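Local coordinates for binding domain (Hc) of Paraclostridial Mosquitocidal Protein 1 (Paraclostridium bifermentans, PDB 6HOX) that probably mediates nerve-cell targeting as the receptor-binding domain of a botulinum-like neurotoxin that acts specifically on Anopheles mosquitoes, at residues A[136-146]-A[189-199]. Sequence-based numbering, arbitrary orientation.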
ATOM      1  N   MET A 136      -9.296 -15.981  18.183  1.00 25.23           N
ATOM      2  CA  MET A 136      -9.200 -16.136  19.627  1.00 25.92           C
ATOM      3  C   MET A 136      -9.772 -17.506  20.025  1.00 27.63           C
ATOM      4  O   MET A 136     -10.801 -17.941  19.485  1.00 25.85           O
ATOM      5  CB  MET A 136      -9.989 -15.031  20.338  1.00 26.92           C
ATOM      6  CG  MET A 136      -9.335 -13.661  20.204  1.00 28.46           C
ATOM      7  SD  MET A 136     -10.337 -12.311  20.846  1.00 31.67           S
ATOM      8  CE  MET A 136     -11.719 -12.436  19.736  1.00 28.43           C
ATOM      9  N   LYS A 137      -9.084 -18.193  20.944  1.00 27.47           N
ATOM     10  CA  LYS A 137      -9.579 -19.434  21.532  1.00 28.43           C
ATOM     11  C   LYS A 137      -9.355 -19.384  23.045  1.00 27.48           C
ATOM     12  O   LYS A 137      -8.263 -19.105  23.503  1.00 26.90           O
ATOM     13  CB  LYS A 137      -8.893 -20.646  20.903  1.00 30.29           C
ATOM     14  CG  LYS A 137      -9.443 -21.990  21.357  1.00 32.90           C
ATOM     15  CD  LYS A 137      -8.431 -23.103  21.360  1.00 37.04           C
ATOM     16  CE  LYS A 137      -8.237 -23.779  20.025  1.00 38.20           C
ATOM     17  NZ  LYS A 137      -7.436 -25.012  20.206  1.00 41.03           N
ATOM     18  N   ASP A 138     -10.413 -19.636  23.818  1.00 26.14           N
ATOM     19  CA  ASP A 138     -10.319 -19.545  25.265  1.00 27.77           C
ATOM     20  C   ASP A 138     -10.026 -20.946  25.831  1.00 27.44           C
ATOM     21  O   ASP A 138      -9.884 -21.923  25.101  1.00 25.57           O
ATOM     22  CB  ASP A 138     -11.553 -18.836  25.842  1.00 28.36           C
ATOM     23  CG  ASP A 138     -12.793 -19.686  25.938  1.00 27.98           C
ATOM     24  OD1 ASP A 138     -12.704 -20.890  25.582  1.00 28.47           O
ATOM     25  OD2 ASP A 138     -13.846 -19.127  26.369  1.00 29.25           O
ATOM     26  N   ARG A 139      -9.917 -21.020  27.150  1.00 28.79           N
ATOM     27  CA  ARG A 139      -9.465 -22.207  27.839  1.00 34.25           C
ATOM     28  C   ARG A 139     -10.530 -23.312  27.846  1.00 35.79           C
ATOM     29  O   ARG A 139     -10.220 -24.423  28.280  1.00 34.51           O
ATOM     30  CB  ARG A 139      -9.050 -21.847  29.271  1.00 38.06           C
ATOM     31  CG  ARG A 139     -10.182 -21.337  30.148  1.00 43.52           C
ATOM     32  CD  ARG A 139      -9.706 -20.282  31.134  1.00 49.62           C
ATOM     33  NE  ARG A 139     -10.800 -19.752  31.938  1.00 56.87           N
ATOM     34  CZ  ARG A 139     -11.333 -20.375  32.989  1.00 60.02           C
ATOM     35  NH1 ARG A 139     -10.881 -21.563  33.351  1.00 61.21           N
ATOM     36  NH2 ARG A 139     -12.317 -19.815  33.668  1.00 60.95           N
ATOM     37  N   PHE A 140     -11.755 -23.032  27.369  1.00 33.73           N
ATOM     38  CA  PHE A 140     -12.798 -24.082  27.195  1.00 37.45           C
ATOM     39  C   PHE A 140     -12.874 -24.564  25.737  1.00 35.38           C
ATOM     40  O   PHE A 140     -13.688 -25.432  25.394  1.00 35.99           O
ATOM     41  CB  PHE A 140     -14.151 -23.574  27.701  1.00 40.59           C
ATOM     42  CG  PHE A 140     -14.101 -23.013  29.104  1.00 47.93           C
ATOM     43  CD1 PHE A 140     -14.033 -23.859  30.205  1.00 51.92           C
ATOM     44  CD2 PHE A 140     -14.094 -21.644  29.324  1.00 50.35           C
ATOM     45  CE1 PHE A 140     -13.979 -23.349  31.495  1.00 53.15           C
ATOM     46  CE2 PHE A 140     -14.026 -21.134  30.614  1.00 57.12           C
ATOM     47  CZ  PHE A 140     -13.971 -21.987  31.698  1.00 57.22           C
ATOM     48  N   GLY A 141     -12.022 -24.014  24.867  1.00 30.81           N
ATOM     49  CA  GLY A 141     -12.031 -24.358  23.466  1.00 28.26           C
ATOM     50  C   GLY A 141     -13.028 -23.533  22.664  1.00 27.48           C
ATOM     51  O   GLY A 141     -13.243 -23.809  21.508  1.00 27.98           O
ATOM     52  N   LYS A 142     -13.598 -22.494  23.271  1.00 27.60           N
ATOM     53  CA  LYS A 142     -14.524 -21.582  22.578  1.00 30.47           C
ATOM     54  C   LYS A 142     -13.708 -20.774  21.562  1.00 28.65           C
ATOM     55  O   LYS A 142     -12.666 -20.246  21.926  1.00 28.91           O
ATOM     56  CB  LYS A 142     -15.183 -20.641  23.589  1.00 30.97           C
ATOM     57  CG  LYS A 142     -16.230 -19.683  23.041  1.00 34.16           C
ATOM     58  CD  LYS A 142     -17.620 -20.227  23.109  1.00 33.48           C
ATOM     59  CE  LYS A 142     -18.108 -20.438  24.521  1.00 32.97           C
ATOM     60  NZ  LYS A 142     -19.484 -20.961  24.496  1.00 34.79           N
ATOM     61  N   ILE A 143     -14.175 -20.708  20.309  1.00 27.51           N
ATOM     62  CA  ILE A 143     -13.420 -20.080  19.233  1.00 27.84           C
ATOM     63  C   ILE A 143     -14.226 -18.916  18.647  1.00 29.62           C
ATOM     64  O   ILE A 143     -15.425 -19.044  18.422  1.00 27.86           O
ATOM     65  CB  ILE A 143     -13.051 -21.117  18.160  1.00 29.23           C
ATOM     66  CG1 ILE A 143     -11.985 -22.082  18.691  1.00 31.34           C
ATOM     67  CG2 ILE A 143     -12.617 -20.414  16.877  1.00 31.35           C
ATOM     68  CD1 ILE A 143     -11.729 -23.292  17.810  1.00 33.26           C
ATOM     69  N   ILE A 144     -13.543 -17.787  18.424  1.00 30.81           N
ATOM     70  CA  ILE A 144     -14.049 -16.667  17.637  1.00 32.21           C
ATOM     71  C   ILE A 144     -12.950 -16.253  16.659  1.00 32.75           C
ATOM     72  O   ILE A 144     -11.814 -16.058  17.051  1.00 33.65           O
ATOM     73  CB  ILE A 144     -14.519 -15.531  18.564  1.00 36.22           C
ATOM     74  CG1 ILE A 144     -15.935 -15.840  19.058  1.00 37.30           C
ATOM     75  CG2 ILE A 144     -14.446 -14.167  17.886  1.00 38.39           C
ATOM     76  CD1 ILE A 144     -16.342 -15.062  20.261  1.00 42.13           C
ATOM     77  N   ASP A 145     -13.300 -16.169  15.376  1.00 32.74           N
ATOM     78  CA  ASP A 145     -12.383 -15.690  14.392  1.00 31.43           C
ATOM     79  C   ASP A 145     -13.076 -14.687  13.453  1.00 30.98           C
ATOM     80  O   ASP A 145     -14.313 -14.653  13.314  1.00 26.07           O
ATOM     81  CB  ASP A 145     -11.691 -16.849  13.663  1.00 33.96           C
ATOM     82  CG  ASP A 145     -12.614 -17.971  13.251  1.00 37.94           C
ATOM     83  OD1 ASP A 145     -13.783 -17.673  12.972  1.00 41.65           O
ATOM     84  OD2 ASP A 145     -12.151 -19.131  13.218  1.00 38.49           O
ATOM     85  N   ILE A 146     -12.241 -13.819  12.868  1.00 27.26           N
ATOM     86  CA  ILE A 146     -12.616 -12.982  11.775  1.00 28.04           C
ATOM     87  C   ILE A 146     -11.747 -13.431  10.594  1.00 29.84           C
ATOM     88  O   ILE A 146     -10.525 -13.533  10.704  1.00 28.40           O
ATOM     89  CB  ILE A 146     -12.468 -11.489  12.135  1.00 25.89           C
ATOM     90  CG1 ILE A 146     -13.391 -11.115  13.294  1.00 26.52           C
ATOM     91  CG2 ILE A 146     -12.713 -10.599  10.917  1.00 27.82           C
ATOM     92  CD1 ILE A 146     -13.186  -9.726  13.844  1.00 26.08           C
ATOM     93  N   ASP A 189     -15.173  -5.847   9.864  1.00 26.65           N
ATOM     94  CA  ASP A 189     -15.947  -6.927  10.469  1.00 27.44           C
ATOM     95  C   ASP A 189     -15.880  -6.806  11.993  1.00 27.64           C
ATOM     96  O   ASP A 189     -14.999  -6.111  12.545  1.00 27.99           O
ATOM     97  CB  ASP A 189     -15.435  -8.289   9.994  1.00 27.05           C
ATOM     98  CG  ASP A 189     -16.483  -9.385   9.996  1.00 28.59           C
ATOM     99  OD1 ASP A 189     -17.594  -9.135  10.476  1.00 27.80           O
ATOM    100  OD2 ASP A 189     -16.165 -10.479   9.526  1.00 33.61           O
ATOM    101  N   SER A 190     -16.827  -7.482  12.656  1.00 27.81           N
ATOM    102  CA  SER A 190     -16.866  -7.552  14.087  1.00 30.84           C
ATOM    103  C   SER A 190     -17.648  -8.798  14.549  1.00 29.72           C
ATOM    104  O   SER A 190     -18.513  -9.320  13.848  1.00 30.72           O
ATOM    105  CB  SER A 190     -17.444  -6.289  14.648  1.00 30.67           C
ATOM    106  OG  SER A 190     -18.837  -6.343  14.535  1.00 36.61           O
ATOM    107  N   LYS A 191     -17.291  -9.278  15.743  1.00 27.73           N
ATOM    108  CA  LYS A 191     -17.874 -10.447  16.351  1.00 27.08           C
ATOM    109  C   LYS A 191     -18.153 -10.158  17.828  1.00 27.19           C
ATOM    110  O   LYS A 191     -17.403  -9.427  18.467  1.00 25.51           O
ATOM    111  CB  LYS A 191     -16.903 -11.622  16.243  1.00 27.20           C
ATOM    112  CG  LYS A 191     -16.520 -12.028  14.839  1.00 29.35           C
ATOM    113  CD  LYS A 191     -17.626 -12.678  14.030  1.00 28.08           C
ATOM    114  CE  LYS A 191     -17.125 -12.981  12.644  1.00 29.17           C
ATOM    115  NZ  LYS A 191     -18.209 -13.302  11.700  1.00 31.65           N
ATOM    116  N   SER A 192     -19.240 -10.734  18.354  1.00 28.46           N
ATOM    117  CA  SER A 192     -19.530 -10.725  19.757  1.00 31.00           C
ATOM    118  C   SER A 192     -18.597 -11.713  20.454  1.00 29.07           C
ATOM    119  O   SER A 192     -18.487 -12.856  20.019  1.00 29.60           O
ATOM    120  CB  SER A 192     -20.973 -11.080  20.018  1.00 35.50           C
ATOM    121  OG  SER A 192     -21.840 -10.206  19.303  1.00 42.51           O
ATOM    122  N   ILE A 193     -17.963 -11.282  21.543  1.00 29.47           N
ATOM    123  CA  ILE A 193     -17.085 -12.180  22.309  1.00 31.07           C
ATOM    124  C   ILE A 193     -17.539 -12.267  23.778  1.00 30.51           C
ATOM    125  O   ILE A 193     -16.769 -12.704  24.639  1.00 29.60           O
ATOM    126  CB  ILE A 193     -15.614 -11.745  22.140  1.00 31.39           C
ATOM    127  CG1 ILE A 193     -15.320 -10.394  22.788  1.00 32.33           C
ATOM    128  CG2 ILE A 193     -15.229 -11.731  20.667  1.00 32.57           C
ATOM    129  CD1 ILE A 193     -13.841 -10.142  22.968  1.00 35.68           C
ATOM    130  N   ASN A 194     -18.809 -11.931  24.036  1.00 30.19           N
ATOM    131  CA  ASN A 194     -19.447 -12.104  25.351  1.00 32.30           C
ATOM    132  C   ASN A 194     -19.413 -13.576  25.807  1.00 31.05           C
ATOM    133  O   ASN A 194     -19.431 -13.828  27.006  1.00 32.40           O
ATOM    134  CB  ASN A 194     -20.868 -11.522  25.372  1.00 34.21           C
ATOM    135  CG  ASN A 194     -21.859 -12.262  24.501  1.00 37.97           C
ATOM    136  OD1 ASN A 194     -21.754 -12.261  23.277  1.00 45.18           O
ATOM    137  ND2 ASN A 194     -22.844 -12.887  25.125  1.00 40.75           N
ATOM    138  N   GLU A 195     -19.291 -14.537  24.881  1.00 28.58           N
ATOM    139  CA  GLU A 195     -19.271 -15.988  25.235  1.00 31.15           C
ATOM    140  C   GLU A 195     -17.857 -16.467  25.597  1.00 32.94           C
ATOM    141  O   GLU A 195     -17.687 -17.556  26.133  1.00 31.24           O
ATOM    142  CB  GLU A 195     -19.805 -16.825  24.079  1.00 28.94           C
ATOM    143  CG  GLU A 195     -21.271 -16.566  23.789  1.00 28.88           C
ATOM    144  CD  GLU A 195     -22.229 -17.102  24.845  1.00 30.99           C
ATOM    145  OE1 GLU A 195     -21.793 -17.931  25.659  1.00 30.12           O
ATOM    146  OE2 GLU A 195     -23.436 -16.708  24.828  1.00 30.85           O
ATOM    147  N   LEU A 196     -16.851 -15.639  25.307  1.00 33.44           N
ATOM    148  CA  LEU A 196     -15.465 -16.031  25.415  1.00 37.69           C
ATOM    149  C   LEU A 196     -15.000 -15.764  26.846  1.00 36.87           C
ATOM    150  O   LEU A 196     -15.335 -14.754  27.421  1.00 34.41           O
ATOM    151  CB  LEU A 196     -14.651 -15.210  24.409  1.00 40.01           C
ATOM    152  CG  LEU A 196     -13.552 -15.957  23.663  1.00 43.87           C
ATOM    153  CD1 LEU A 196     -14.098 -17.203  22.990  1.00 45.09           C
ATOM    154  CD2 LEU A 196     -12.900 -15.042  22.633  1.00 47.58           C
ATOM    155  N   ARG A 197     -14.228 -16.689  27.410  1.00 37.83           N
ATOM    156  CA  ARG A 197     -13.599 -16.433  28.677  1.00 41.77           C
ATOM    157  C   ARG A 197     -12.136 -16.067  28.392  1.00 42.03           C
ATOM    158  O   ARG A 197     -11.854 -15.290  27.446  1.00 45.71           O
ATOM    159  CB  ARG A 197     -13.920 -17.597  29.616  1.00 43.94           C
ATOM    160  CG  ARG A 197     -15.413 -17.722  29.903  1.00 48.99           C
ATOM    161  CD  ARG A 197     -16.010 -16.426  30.462  1.00 51.71           C
ATOM    162  NE  ARG A 197     -17.450 -16.467  30.713  1.00 53.33           N
ATOM    163  CZ  ARG A 197     -18.376 -15.835  29.987  1.00 55.48           C
ATOM    164  NH1 ARG A 197     -18.031 -15.062  28.967  1.00 53.65           N
ATOM    165  NH2 ARG A 197     -19.654 -15.985  30.285  1.00 51.74           N
ATOM    166  N   GLY A 198     -11.223 -16.573  29.211  1.00 37.40           N
ATOM    167  CA  GLY A 198      -9.835 -16.123  29.183  1.00 35.94           C
ATOM    168  C   GLY A 198      -9.066 -16.743  28.028  1.00 32.56           C
ATOM    169  O   GLY A 198      -9.235 -17.917  27.713  1.00 32.66           O
ATOM    170  N   ILE A 199      -8.199 -15.939  27.409  1.00 33.41           N
ATOM    171  CA  ILE A 199      -7.313 -16.397  26.344  1.00 30.79           C
ATOM    172  C   ILE A 199      -5.848 -16.224  26.772  1.00 31.83           C
ATOM    173  O   ILE A 199      -4.952 -16.510  25.994  1.00 29.17           O
ATOM    174  CB  ILE A 199      -7.607 -15.657  25.026  1.00 29.64           C
ATOM    175  CG1 ILE A 199      -7.277 -14.163  25.088  1.00 32.38           C
ATOM    176  CG2 ILE A 199      -9.035 -15.900  24.583  1.00 27.78           C
ATOM    177  CD1 ILE A 199      -7.091 -13.541  23.715  1.00 32.51           C
TER
HETATM  178  O   HOH W   1     -16.072 -19.732  27.202  1.00 29.36           O
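Leu-196 lies between Met-136 and Lys-142 with its two methyls parted: CD2 rests on Met-136 CB at 3.7 Å, while CD1 presses tightly against the aliphatic run of Lys-142, which passes it in the opposite direction. Bent at chi3 (-63°), Met-136 carries its methyl CE to Ile-193 CG2, 3.7 Å away, and Ile-144 CD1 meets that same CG2 at 3.5 Å. Farther along, Ile-146 CG1 packs on Lys-191 CG and its CG2 on Asp-189 CB.

At the hairpin end the contact turns polar around the buried carboxylate of Asp-138. Its OD2 accepts a nearly straight bond (173°) from Arg-197 N at 2.7 Å on the anti lone pair, and a water links this oxygen to Glu-195 O. OD1 instead holds its own turn, taking Phe-140 N in an Asx turn and Lys-142 N from the opposite face of the carboxylate. Both oxygens are thus engaged, fixing the group's rotation. Arg-197 CB touches the edge of the Phe-140 ring, and Lys-142 NZ forms a long salt bridge with Glu-195 OE1 (4.0 Å).

The hairpin of strands 131-137 and 143-147 thereby packs through side chains against strand 186-192, antiparallel to 143-147, and its following loop, bringing together the edges of two antiparallel sheets of the concanavalin-like jelly roll; Cys-179 and Val-173 of strands 178-183 and 167-174 extend the apolar layer beneath Met-136 and Ile-193.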